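Local coordinates for protein N6 adenine specific DNA methylase (Encephalitozoon cuniculi, PDB 3Q87) that binds S-adenosylmethionine as the catalytic subunit of the Mtq2-Trm112 complex, which methylates the translation termination factor eRF1, at residues L28-S33 / D80-N85. Sequence-based numbering, arbitrary orientation. Where two conformers were deposited one is given.
Sequences LDLGTS and DVVVFN. With SAM (S-adenosylmethionine), chain D.
Leu30 lays its CD2 methyl over one face of the Phe84 ring, 3.7 Å from the ring centroid and displaced toward the rim, a CH-pi contact between neighbouring parallel strands. Its CG stands anti to the backbone N (chi1 -174°), which carries the branched end across to the phenylalanine. On this side of the sheet Leu28 lies alongside Val82, pointing the same way; in one of the two conformers of Val82, Leu28 CD2 is 4.1 Å from Val82 CG2. Leucine, valine and phenylalanine suit this buried, largely apolar side of the sheet, and beta-branched valine fits the extended backbone.

Between the strands, Leu28 N donates to Val81 O (2.7 Å), Leu28 O accepts from Val83 N, and Leu30 N bonds to Val83 O, the last more bent at the hydrogen. Beyond Leu30 the strands part, and a water bridges the opening: it lies 2.7 Å from Leu30 O, to which it can donate although other acceptors compete for its protons, and accepts from Asn85 N. The cofactor's amino acid end lies beside this water, its N making a weak bond to it. Gly31 O accepts a hydrogen bond from the same amino N of S-adenosylmethionine, while Asn85 ND2 donates to its carboxylate OXT (3.0 Å). Gly31 has positive phi, and a side chain there would collide with the ribose, so glycine fits this turn.

The pairing forms the centre of a Rossmann-like methyltransferase sheet, with cofactor-binding loops at the carboxyl ends of its strands. Strand 46-51 flanks 26-30 and strand 118-124 flanks 81-84; helix 8-20 packs on Val83, and Phe110 of helix 105-113 meets Phe84 edge-to-face.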
loop_
_atom_site.group_PDB
_atom_site.type_symbol
_atom_site.label_atom_id
_atom_site.label_comp_id
_atom_site.label_asym_id
_atom_site.label_seq_id
_atom_site.Cartn_x
_atom_site.Cartn_y
_atom_site.Cartn_z
ATOM N N LEU B 28 -3.264 -0.530 -3.745
ATOM C CA LEU B 28 -1.977 -0.045 -3.288
ATOM C C LEU B 28 -1.500 0.994 -4.285
ATOM O O LEU B 28 -1.258 0.656 -5.448
ATOM C CB LEU B 28 -0.973 -1.194 -3.225
ATOM C CG LEU B 28 0.396 -0.848 -2.627
ATOM C CD1 LEU B 28 0.316 -0.722 -1.108
ATOM C CD2 LEU B 28 1.431 -1.903 -3.011
ATOM N N ASP B 29 -1.402 2.247 -3.840
ATOM C CA ASP B 29 -0.812 3.315 -4.652
ATOM C C ASP B 29 0.685 3.320 -4.353
ATOM O O ASP B 29 1.139 3.913 -3.375
ATOM C CB ASP B 29 -1.428 4.677 -4.293
ATOM C CG ASP B 29 -0.774 5.848 -5.036
ATOM O OD1 ASP B 29 0.006 5.611 -5.997
ATOM O OD2 ASP B 29 -1.046 7.017 -4.661
ATOM N N LEU B 30 1.443 2.627 -5.189
ATOM C CA LEU B 30 2.871 2.445 -4.985
ATOM C C LEU B 30 3.631 3.637 -5.566
ATOM O O LEU B 30 3.389 4.013 -6.706
ATOM C CB LEU B 30 3.289 1.155 -5.695
ATOM C CG LEU B 30 4.707 0.620 -5.540
ATOM C CD1 LEU B 30 4.996 0.340 -4.092
ATOM C CD2 LEU B 30 4.870 -0.659 -6.367
ATOM N N GLY B 31 4.559 4.217 -4.807
ATOM C CA GLY B 31 5.220 5.442 -5.235
ATOM C C GLY B 31 4.204 6.584 -5.245
ATOM O O GLY B 31 4.058 7.320 -6.220
ATOM N N THR B 32 3.503 6.734 -4.130
ATOM C CA THR B 32 2.403 7.670 -4.033
ATOM C C THR B 32 2.876 9.103 -4.108
ATOM O O THR B 32 2.106 9.985 -4.477
ATOM C CB THR B 32 1.621 7.486 -2.706
ATOM O OG1 THR B 32 0.541 8.414 -2.654
ATOM C CG2 THR B 32 2.526 7.699 -1.512
ATOM N N SER B 33 4.139 9.332 -3.754
ATOM C CA SER B 33 4.662 10.697 -3.621
ATOM C C SER B 33 3.775 11.526 -2.671
ATOM O O SER B 33 3.599 11.136 -1.512
ATOM C CB SER B 33 4.827 11.365 -4.978
ATOM O OG SER B 33 5.561 12.577 -4.856
ATOM N N ASP B 80 -6.015 -6.024 -3.738
ATOM C CA ASP B 80 -6.636 -6.323 -5.039
ATOM C C ASP B 80 -5.876 -5.752 -6.241
ATOM O O ASP B 80 -5.697 -6.426 -7.247
ATOM C CB ASP B 80 -8.054 -5.769 -5.093
ATOM C CG ASP B 80 -8.970 -6.391 -4.063
ATOM O OD1 ASP B 80 -9.103 -7.638 -4.035
ATOM O OD2 ASP B 80 -9.570 -5.609 -3.298
ATOM N N VAL B 81 -5.479 -4.487 -6.145
ATOM C CA VAL B 81 -4.866 -3.781 -7.265
ATOM C C VAL B 81 -3.653 -2.981 -6.810
ATOM O O VAL B 81 -3.656 -2.375 -5.724
ATOM C CB VAL B 81 -5.865 -2.762 -7.888
ATOM C CG1 VAL B 81 -5.204 -1.908 -8.985
ATOM C CG2 VAL B 81 -7.100 -3.473 -8.405
ATOM N N VAL B 82 -2.632 -2.967 -7.660
ATOM C CA VAL B 82 -1.477 -2.110 -7.474
ATOM C C VAL B 82 -1.392 -1.095 -8.624
ATOM O O VAL B 82 -1.498 -1.466 -9.793
ATOM C CB VAL B 82 -0.173 -2.946 -7.436
ATOM C CG1 VAL B 82 1.048 -2.030 -7.455
ATOM C CG2 VAL B 82 -0.149 -3.864 -6.201
ATOM N N VAL B 83 -1.213 0.174 -8.290
ATOM C CA VAL B 83 -1.017 1.226 -9.278
ATOM C C VAL B 83 0.370 1.817 -9.044
ATOM O O VAL B 83 0.729 2.133 -7.908
ATOM C CB VAL B 83 -2.050 2.361 -9.095
ATOM C CG1 VAL B 83 -1.796 3.466 -10.118
ATOM C CG2 VAL B 83 -3.478 1.813 -9.191
ATOM N N PHE B 84 1.137 1.994 -10.111
ATOM C CA PHE B 84 2.538 2.385 -9.974
ATOM C C PHE B 84 3.006 3.278 -11.117
ATOM O O PHE B 84 3.164 2.819 -12.241
ATOM C CB PHE B 84 3.412 1.128 -9.929
ATOM C CG PHE B 84 4.831 1.373 -9.492
ATOM C CD1 PHE B 84 5.181 2.525 -8.809
ATOM C CD2 PHE B 84 5.813 0.416 -9.732
ATOM C CE1 PHE B 84 6.484 2.727 -8.390
ATOM C CE2 PHE B 84 7.117 0.609 -9.307
ATOM C CZ PHE B 84 7.456 1.758 -8.643
ATOM N N ASN B 85 3.224 4.555 -10.828
ATOM C CA ASN B 85 4.019 5.392 -11.715
ATOM C C ASN B 85 5.444 5.321 -11.186
ATOM O O ASN B 85 5.760 5.934 -10.178
ATOM C CB ASN B 85 3.490 6.823 -11.739
ATOM C CG ASN B 85 4.236 7.713 -12.730
ATOM O OD1 ASN B 85 5.097 7.247 -13.473
ATOM N ND2 ASN B 85 3.914 8.994 -12.732
HETATM N N SAM D . 2.565 8.724 -7.981
HETATM C CA SAM D . 3.271 9.983 -8.256
HETATM C C SAM D . 2.733 10.585 -9.562
HETATM O O SAM D . 2.832 11.786 -9.813
HETATM O OXT SAM D . 2.179 9.880 -10.403
HETATM C CB SAM D . 4.821 9.873 -8.238
HETATM C CG SAM D . 5.596 9.106 -9.338
HETATM S SD SAM D . 7.437 9.247 -9.360
HETATM C CE SAM D . 7.827 9.100 -11.116
HETATM C "C5'" SAM D . 7.994 7.632 -8.761
HETATM C "C4'" SAM D . 7.777 7.558 -7.258
HETATM O "O4'" SAM D . 8.257 6.316 -6.770
HETATM C "C3'" SAM D . 8.511 8.654 -6.499
HETATM O "O3'" SAM D . 7.610 9.238 -5.585
HETATM C "C2'" SAM D . 9.609 7.928 -5.748
HETATM O "O2'" SAM D . 9.916 8.492 -4.493
HETATM C "C1'" SAM D . 8.995 6.557 -5.587
HETATM N N9 SAM D . 9.975 5.486 -5.489
HETATM C C8 SAM D . 11.233 5.401 -6.039
HETATM N N7 SAM D . 11.756 4.207 -5.680
HETATM C C5 SAM D . 10.834 3.543 -4.921
HETATM C C6 SAM D . 10.819 2.305 -4.304
HETATM N N6 SAM D . 11.876 1.505 -4.406
HETATM N N1 SAM D . 9.704 1.902 -3.587
HETATM C C2 SAM D . 8.591 2.719 -3.476
HETATM N N3 SAM D . 8.612 3.952 -4.098
HETATM C C4 SAM D . 9.709 4.346 -4.795
HETATM O O HOH W 1 2.173 5.590 -8.498
#